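Local coordinates for protein aspartate-semialdehyde dehydrogenase (Thermus thermophilus, PDB 2YV3) that probably catalyses the NADPH-dependent reductive dephosphorylation of L-aspartyl-4-phosphate to L-aspartate-semialdehyde, a step on the way to lysine, methionine and threonine, at residues K144-A149 against V242-A247; R31-P36 against P54-P59; V267-E272 against G291-S296. One frame throughout, in Å; residues are numbered along the deposited sequence.

Interaction 1. Residues K144-A149 against V242-A247; sequences KRVIVA and VSVEFA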
# COMPACT_ATOMS: atom_id res chain seq x y z
N LYS A 144 -20.88 7.02 4.98
CA LYS A 144 -21.63 5.88 5.46
C LYS A 144 -20.81 4.63 5.24
O LYS A 144 -21.17 3.56 5.71
CB LYS A 144 -22.96 5.75 4.71
CG LYS A 144 -23.08 6.56 3.42
CD LYS A 144 -24.20 6.01 2.53
CE LYS A 144 -25.55 5.94 3.23
NZ LYS A 144 -26.48 5.01 2.53
N ARG A 145 -19.68 4.78 4.54
CA ARG A 145 -18.84 3.62 4.24
C ARG A 145 -17.41 3.97 3.81
O ARG A 145 -17.21 4.53 2.73
CB ARG A 145 -19.54 2.81 3.13
CG ARG A 145 -19.45 1.31 3.29
CD ARG A 145 -20.76 0.64 2.91
NE ARG A 145 -21.03 0.70 1.47
CZ ARG A 145 -22.16 0.26 0.91
NH1 ARG A 145 -23.12 -0.27 1.66
NH2 ARG A 145 -22.32 0.33 -0.41
N VAL A 146 -16.42 3.64 4.64
CA VAL A 146 -15.01 3.90 4.30
C VAL A 146 -14.17 2.62 4.21
O VAL A 146 -14.25 1.75 5.08
CB VAL A 146 -14.31 4.83 5.31
CG1 VAL A 146 -12.94 5.25 4.77
CG2 VAL A 146 -15.18 6.08 5.58
N ILE A 147 -13.37 2.52 3.16
CA ILE A 147 -12.53 1.36 2.92
C ILE A 147 -11.08 1.77 2.74
O ILE A 147 -10.66 2.08 1.62
CB ILE A 147 -13.01 0.62 1.66
CG1 ILE A 147 -14.50 0.35 1.79
CG2 ILE A 147 -12.22 -0.67 1.46
CD1 ILE A 147 -15.13 -0.25 0.57
N VAL A 148 -10.29 1.77 3.81
CA VAL A 148 -8.91 2.19 3.67
C VAL A 148 -7.86 1.08 3.62
O VAL A 148 -8.00 0.03 4.22
CB VAL A 148 -8.51 3.22 4.79
CG1 VAL A 148 -9.68 3.40 5.78
CG2 VAL A 148 -7.25 2.77 5.52
N ALA A 149 -6.81 1.35 2.85
CA ALA A 149 -5.66 0.46 2.68
C ALA A 149 -4.51 1.36 3.10
O ALA A 149 -4.23 2.40 2.51
CB ALA A 149 -5.50 0.04 1.24
N VAL A 242 -7.75 5.95 0.49
CA VAL A 242 -9.09 5.99 1.06
C VAL A 242 -10.22 5.93 0.03
O VAL A 242 -10.03 6.27 -1.13
CB VAL A 242 -9.24 7.24 1.95
CG1 VAL A 242 -10.61 7.27 2.62
CG2 VAL A 242 -8.12 7.27 2.98
N SER A 243 -11.38 5.46 0.47
CA SER A 243 -12.55 5.35 -0.39
C SER A 243 -13.75 5.57 0.50
O SER A 243 -13.72 5.20 1.67
CB SER A 243 -12.62 3.99 -1.05
OG SER A 243 -11.40 3.72 -1.72
N VAL A 244 -14.81 6.16 -0.04
CA VAL A 244 -15.99 6.43 0.75
C VAL A 244 -17.27 6.45 -0.07
O VAL A 244 -17.26 6.74 -1.26
CB VAL A 244 -15.90 7.82 1.46
CG1 VAL A 244 -16.89 7.88 2.57
CG2 VAL A 244 -14.51 8.09 1.96
N GLU A 245 -18.38 6.16 0.59
CA GLU A 245 -19.68 6.21 -0.04
C GLU A 245 -20.38 7.32 0.75
O GLU A 245 -20.35 7.32 1.98
CB GLU A 245 -20.42 4.87 0.10
CG GLU A 245 -21.74 4.81 -0.66
CD GLU A 245 -22.40 3.44 -0.58
OE1 GLU A 245 -22.57 2.91 0.55
OE2 GLU A 245 -22.76 2.90 -1.65
N PHE A 246 -20.97 8.28 0.04
CA PHE A 246 -21.62 9.41 0.70
C PHE A 246 -23.13 9.46 0.67
O PHE A 246 -23.80 8.70 -0.05
CB PHE A 246 -21.07 10.71 0.13
CG PHE A 246 -19.61 10.90 0.38
CD1 PHE A 246 -19.18 11.41 1.61
CD2 PHE A 246 -18.67 10.57 -0.58
CE1 PHE A 246 -17.82 11.59 1.86
CE2 PHE A 246 -17.31 10.74 -0.33
CZ PHE A 246 -16.88 11.25 0.90
N ALA A 247 -23.68 10.36 1.48
CA ALA A 247 -25.12 10.55 1.53
C ALA A 247 -25.45 11.51 0.42
O ALA A 247 -26.28 11.23 -0.45
CB ALA A 247 -25.52 11.16 2.87

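Interaction 2. Residues R31-P36 against P54-P59; sequences RLYASP and PLPEGP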
# COMPACT_ATOMS: atom_id res chain seq x y z
N ARG A 31 9.82 19.67 32.41
CA ARG A 31 10.09 18.38 33.05
C ARG A 31 9.99 17.15 32.14
O ARG A 31 8.93 16.85 31.58
CB ARG A 31 9.16 18.20 34.26
CG ARG A 31 9.45 19.15 35.40
CD ARG A 31 8.43 18.97 36.50
NE ARG A 31 8.81 19.69 37.70
CZ ARG A 31 9.73 19.28 38.57
NH1 ARG A 31 10.37 18.14 38.38
NH2 ARG A 31 10.01 20.02 39.64
N LEU A 32 11.11 16.46 32.00
CA LEU A 32 11.19 15.26 31.18
C LEU A 32 11.23 14.03 32.06
O LEU A 32 12.03 13.94 32.99
CB LEU A 32 12.45 15.32 30.33
CG LEU A 32 12.56 16.57 29.46
CD1 LEU A 32 13.60 16.27 28.35
CD2 LEU A 32 11.17 16.95 28.86
N TYR A 33 10.37 13.06 31.76
CA TYR A 33 10.29 11.84 32.55
C TYR A 33 10.34 10.55 31.73
O TYR A 33 9.67 10.42 30.70
CB TYR A 33 9.01 11.86 33.39
CG TYR A 33 9.05 12.78 34.59
CD1 TYR A 33 9.81 12.45 35.72
CD2 TYR A 33 8.34 13.98 34.60
CE1 TYR A 33 9.85 13.28 36.83
CE2 TYR A 33 8.38 14.82 35.70
CZ TYR A 33 9.14 14.46 36.81
OH TYR A 33 9.19 15.29 37.91
N ALA A 34 11.13 9.60 32.19
CA ALA A 34 11.26 8.31 31.52
C ALA A 34 11.26 7.23 32.59
O ALA A 34 11.46 7.51 33.77
CB ALA A 34 12.56 8.25 30.72
N SER A 35 11.01 5.99 32.18
CA SER A 35 11.03 4.88 33.13
C SER A 35 12.51 4.63 33.40
O SER A 35 13.36 4.94 32.56
CB SER A 35 10.39 3.62 32.52
OG SER A 35 11.19 3.09 31.47
N PRO A 36 12.84 4.06 34.56
CA PRO A 36 14.24 3.79 34.88
C PRO A 36 15.25 3.66 33.73
O PRO A 36 16.27 4.35 33.75
CB PRO A 36 14.15 2.55 35.76
CG PRO A 36 12.92 2.89 36.59
CD PRO A 36 11.94 3.42 35.54
N PRO A 54 13.68 9.68 36.25
CA PRO A 54 12.94 8.43 36.07
C PRO A 54 11.63 8.67 36.79
O PRO A 54 11.57 9.50 37.69
CB PRO A 54 13.83 7.40 36.77
CG PRO A 54 14.45 8.21 37.88
CD PRO A 54 14.80 9.52 37.19
N LEU A 55 10.58 7.97 36.40
CA LEU A 55 9.29 8.17 37.05
C LEU A 55 9.22 7.66 38.47
O LEU A 55 9.50 6.49 38.73
CB LEU A 55 8.17 7.55 36.21
CG LEU A 55 7.68 8.52 35.13
CD1 LEU A 55 6.36 8.01 34.55
CD2 LEU A 55 7.48 9.90 35.75
N PRO A 56 8.85 8.54 39.42
CA PRO A 56 8.70 8.30 40.86
C PRO A 56 7.31 7.83 41.28
O PRO A 56 6.34 8.53 41.05
CB PRO A 56 9.01 9.66 41.46
CG PRO A 56 8.37 10.59 40.47
CD PRO A 56 8.83 10.00 39.14
N GLU A 57 7.23 6.65 41.89
CA GLU A 57 5.94 6.13 42.34
C GLU A 57 5.33 7.13 43.33
O GLU A 57 5.22 6.83 44.53
CB GLU A 57 6.13 4.77 43.04
CG GLU A 57 6.90 3.71 42.25
CD GLU A 57 6.58 3.76 40.77
OE1 GLU A 57 5.43 4.11 40.44
OE2 GLU A 57 7.47 3.45 39.95
N GLY A 58 4.93 8.30 42.82
CA GLY A 58 4.36 9.35 43.65
C GLY A 58 4.22 10.71 42.94
O GLY A 58 5.18 11.48 42.85
N PRO A 59 3.00 11.03 42.48
CA PRO A 59 2.45 12.19 41.76
C PRO A 59 2.93 13.62 42.03
O PRO A 59 2.41 14.29 42.94
CB PRO A 59 0.96 12.09 42.02
CG PRO A 59 0.76 10.63 42.20
CD PRO A 59 1.90 10.24 43.06

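Interaction 3. Residues V267-E272 against G291-S296; sequences VVDEPE and GRIRKS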
# COMPACT_ATOMS: atom_id res chain seq x y z
N VAL A 267 -3.97 20.65 0.56
CA VAL A 267 -4.53 19.92 -0.56
C VAL A 267 -3.39 19.88 -1.56
O VAL A 267 -2.75 20.89 -1.82
CB VAL A 267 -5.77 20.64 -1.17
CG1 VAL A 267 -5.81 20.47 -2.68
CG2 VAL A 267 -7.03 20.05 -0.58
N VAL A 268 -3.12 18.70 -2.08
CA VAL A 268 -2.06 18.46 -3.04
C VAL A 268 -2.68 17.57 -4.12
O VAL A 268 -2.73 16.35 -3.99
CB VAL A 268 -0.87 17.74 -2.36
CG1 VAL A 268 0.06 17.14 -3.38
CG2 VAL A 268 -0.13 18.74 -1.49
N ASP A 269 -3.17 18.20 -5.20
CA ASP A 269 -3.84 17.44 -6.24
C ASP A 269 -3.66 17.96 -7.66
O ASP A 269 -4.44 18.78 -8.13
CB ASP A 269 -5.34 17.39 -5.93
CG ASP A 269 -5.99 16.12 -6.42
OD1 ASP A 269 -5.97 15.86 -7.63
OD2 ASP A 269 -6.54 15.38 -5.58
N GLU A 270 -2.65 17.45 -8.36
CA GLU A 270 -2.42 17.85 -9.75
C GLU A 270 -1.84 16.72 -10.59
O GLU A 270 -0.63 16.55 -10.66
CB GLU A 270 -1.49 19.05 -9.80
CG GLU A 270 -1.85 20.02 -10.89
CD GLU A 270 -2.97 20.97 -10.48
OE1 GLU A 270 -3.68 21.45 -11.39
OE2 GLU A 270 -3.11 21.24 -9.26
N PRO A 271 -2.70 15.94 -11.24
CA PRO A 271 -2.27 14.81 -12.09
C PRO A 271 -1.32 15.20 -13.22
O PRO A 271 -0.19 14.70 -13.30
CB PRO A 271 -3.60 14.27 -12.62
CG PRO A 271 -4.53 14.54 -11.50
CD PRO A 271 -4.16 15.95 -11.08
N GLU A 272 -1.80 16.07 -14.09
CA GLU A 272 -1.04 16.57 -15.23
C GLU A 272 0.40 16.91 -14.81
O GLU A 272 1.36 16.63 -15.54
CB GLU A 272 -1.71 17.83 -15.80
CG GLU A 272 -3.20 17.67 -16.11
CD GLU A 272 -3.88 18.97 -16.53
OE1 GLU A 272 -3.66 19.44 -17.68
OE2 GLU A 272 -4.62 19.54 -15.70
N GLY A 291 -4.59 13.99 -1.95
CA GLY A 291 -4.70 14.06 -3.38
C GLY A 291 -5.45 12.90 -3.99
O GLY A 291 -6.12 12.12 -3.30
N ARG A 292 -5.35 12.81 -5.31
CA ARG A 292 -6.01 11.78 -6.10
C ARG A 292 -7.51 11.75 -5.94
O ARG A 292 -8.16 10.73 -6.19
CB ARG A 292 -5.40 10.42 -5.78
CG ARG A 292 -3.98 10.34 -6.23
CD ARG A 292 -3.87 10.56 -7.72
NE ARG A 292 -3.30 9.37 -8.33
CZ ARG A 292 -3.98 8.26 -8.57
NH1 ARG A 292 -5.27 8.19 -8.27
NH2 ARG A 292 -3.36 7.19 -9.05
N ILE A 293 -8.07 12.89 -5.52
CA ILE A 293 -9.51 12.99 -5.37
C ILE A 293 -10.12 12.63 -6.71
O ILE A 293 -9.85 13.27 -7.72
CB ILE A 293 -9.91 14.44 -5.01
CG1 ILE A 293 -9.31 15.42 -6.05
CG2 ILE A 293 -9.37 14.79 -3.61
CD1 ILE A 293 -10.27 15.92 -7.15
N ARG A 294 -10.92 11.57 -6.75
CA ARG A 294 -11.55 11.16 -8.00
C ARG A 294 -12.91 10.55 -7.78
O ARG A 294 -13.16 9.89 -6.77
CB ARG A 294 -10.65 10.20 -8.77
CG ARG A 294 -10.31 8.87 -8.11
CD ARG A 294 -9.24 8.19 -8.98
NE ARG A 294 -8.78 6.87 -8.57
CZ ARG A 294 -8.18 6.59 -7.42
NH1 ARG A 294 -7.96 7.54 -6.53
NH2 ARG A 294 -7.77 5.35 -7.18
N LYS A 295 -13.82 10.79 -8.72
CA LYS A 295 -15.16 10.26 -8.59
C LYS A 295 -15.03 8.75 -8.58
O LYS A 295 -14.61 8.14 -9.56
CB LYS A 295 -16.06 10.74 -9.74
CG LYS A 295 -17.48 10.16 -9.73
CD LYS A 295 -18.53 11.11 -10.37
CE LYS A 295 -18.10 11.63 -11.77
NZ LYS A 295 -19.03 12.65 -12.35
N SER A 296 -15.36 8.15 -7.44
CA SER A 296 -15.28 6.71 -7.27
C SER A 296 -16.16 5.91 -8.23
O SER A 296 -17.33 6.26 -8.45
CB SER A 296 -15.67 6.33 -5.84
OG SER A 296 -15.93 4.94 -5.75
O HOH W 1 -8.08 14.99 -9.34

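Interaction 1. Residues K144-A149 against V242-A247
R145 and E245 reach across two neighbouring antiparallel strands, K144-A149 and V242-F246, whose axes run at 169° to each other. The arginine can be followed outward. Its CB packs 3.8 Å from CB of E245, and from there both side chains rise side by side in the same direction. Bends about the CB-CG and CG-CD bonds then swing the arginine toward the carboxylate, CD passing beside OE1. Beyond it NE and NH2 are both turned to the carboxylate, NH2 of R145 lying 2.9 Å from OE2 of E245. The salt bridge runs from NH2 of R145 to OE1 of E245 at 2.8 Å, although the position of OE1 is doubtful. The guanidinium and carboxylate planes are 39° apart, and OE1 is modelled over one face of the guanidinium, too close to be relied on.

Beneath these charges the backbones are joined by E245 N to R145 O at 2.9 Å and by I147 N to S243 O at 3.1 Å. V146 and V244 form a non-hydrogen-bonded pair between those bonds and turn to the other face of the sheet. V146 turns CG1 opposite the backbone N (chi1 -170°), which brings that methyl to V242 CG1 at 3.8 Å, while V146 CG2 lies 3.9 Å from V244 CG1. Helix 125-141 covers this valine layer, L134 resting on V146 and V244 and L130 on V242.

The face bearing R145 and I147 meets the second subunit of the homodimer, where I147 packs on I147 of that subunit. R145 NH2 also comes close to R145 NH2 of the second subunit, whose guanidinium makes a long, weak ion pair with E245. Two like charges thus approach at the dimer interface, and the glutamates beside them probably offset the repulsion.

Interaction 2. Residues R31-P36 against P54-P59
Y33 meets L55 at about a right angle, the leucine bringing its CD2 methyl to within 3.4 Å of the tyrosine CB. The same methyl continues along the root of the ring, L55 CD2 lying 3.5 Å from Y33 CD1. P54 O is at the ring edge, 4.0 Å from Y33 CD1, and P56 CD comes to 4.1 Å from Y33 CE1. Setting CG beside the backbone N (chi1 -75°) carries the Y33 ring alongside the P54-P56 loop. In the backbone, A34 pairs in parallel with P54, and L55 N makes a weak hydrogen bond to A34 O, an oxygen whose placement is uncertain.

Farther out, L55 is backed by I73 and W81 of helix 70-83 and by V6 of strand 3-6, whereas P61 and A4 also touch Y33. Strand 31-34 belongs to the Rossmann-type NAD-binding domain, and A34 sits near T9 and S38, predicted to bind NADP. With an alanine in place of Y33, CB would stay against the leucine, but P56 CD and P54 O would probably lose the ring beside them and a gap would open between strand and loop. Because prolines lack an N-H, L55 is the sole backbone donor of P54-P56, and side-chain packing carries most of this junction.

Interaction 3. Residues V267-E272 against G291-S296
On the outermost strand of the five-stranded sheet in the dimerisation domain, 288-295, the main chain of I293 is met by the carboxylate of D269, which comes from the loop after helix 252-259. D269 OD2 accepts a hydrogen bond from I293 N at 2.9 Å with an angle of 159° at the hydrogen, although the position of OD2 is uncertain. The second oxygen works through a water, which donates to D269 OD1 at 2.9 Å and to I293 O at 3.0 Å. One carboxylate therefore addresses both the N-H and the C=O of a single residue, the first directly, the second through the water.

The side chain of I293 rests against P252 and R256 of helix 252-259. A step earlier in both segments, V268 O lies 3.1 Å from G291 CA, where there is no side chain to intervene, and a backbone hydrogen bond between V268 and V290 continues the join. In this way a segment outside any regular strand joins the outermost strand of the sheet within this chain, whose inner neighbour is strand 302-310.

R292, which follows G291, turns its CB away from the loop. The carbonyl oxygen of R292 receives R294 NH1 at 3.2 Å on a lone pair, nearly within the guanidinium plane. R292 NH1 lies 3.2 Å above the R294 guanidinium, and both arginines form salt bridges to E207 of the second subunit, whose Y203 makes a cation-pi contact with R294.

How the interactions relate
Along the chain the contacts come in series: interaction 2 closes first, then interaction 1, then interaction 3. Interaction 2 stands apart in the NAD-binding domain, its centre about 43 Å from that of interaction 1 and 47 Å from that of interaction 3, across the centre of the chain. Interactions 1 and 3 share the five-stranded sheet of the dimerisation domain, with centres about 16 Å apart and nearest atoms about 5 Å apart. Strand 302-310 runs between strands 237-246 and 288-295 and so links them. Interactions 1 and 3 touch the second subunit and interaction 2 touches no other chain, consistent with a dimer-forming domain apart from the domain predicted to bind NADP.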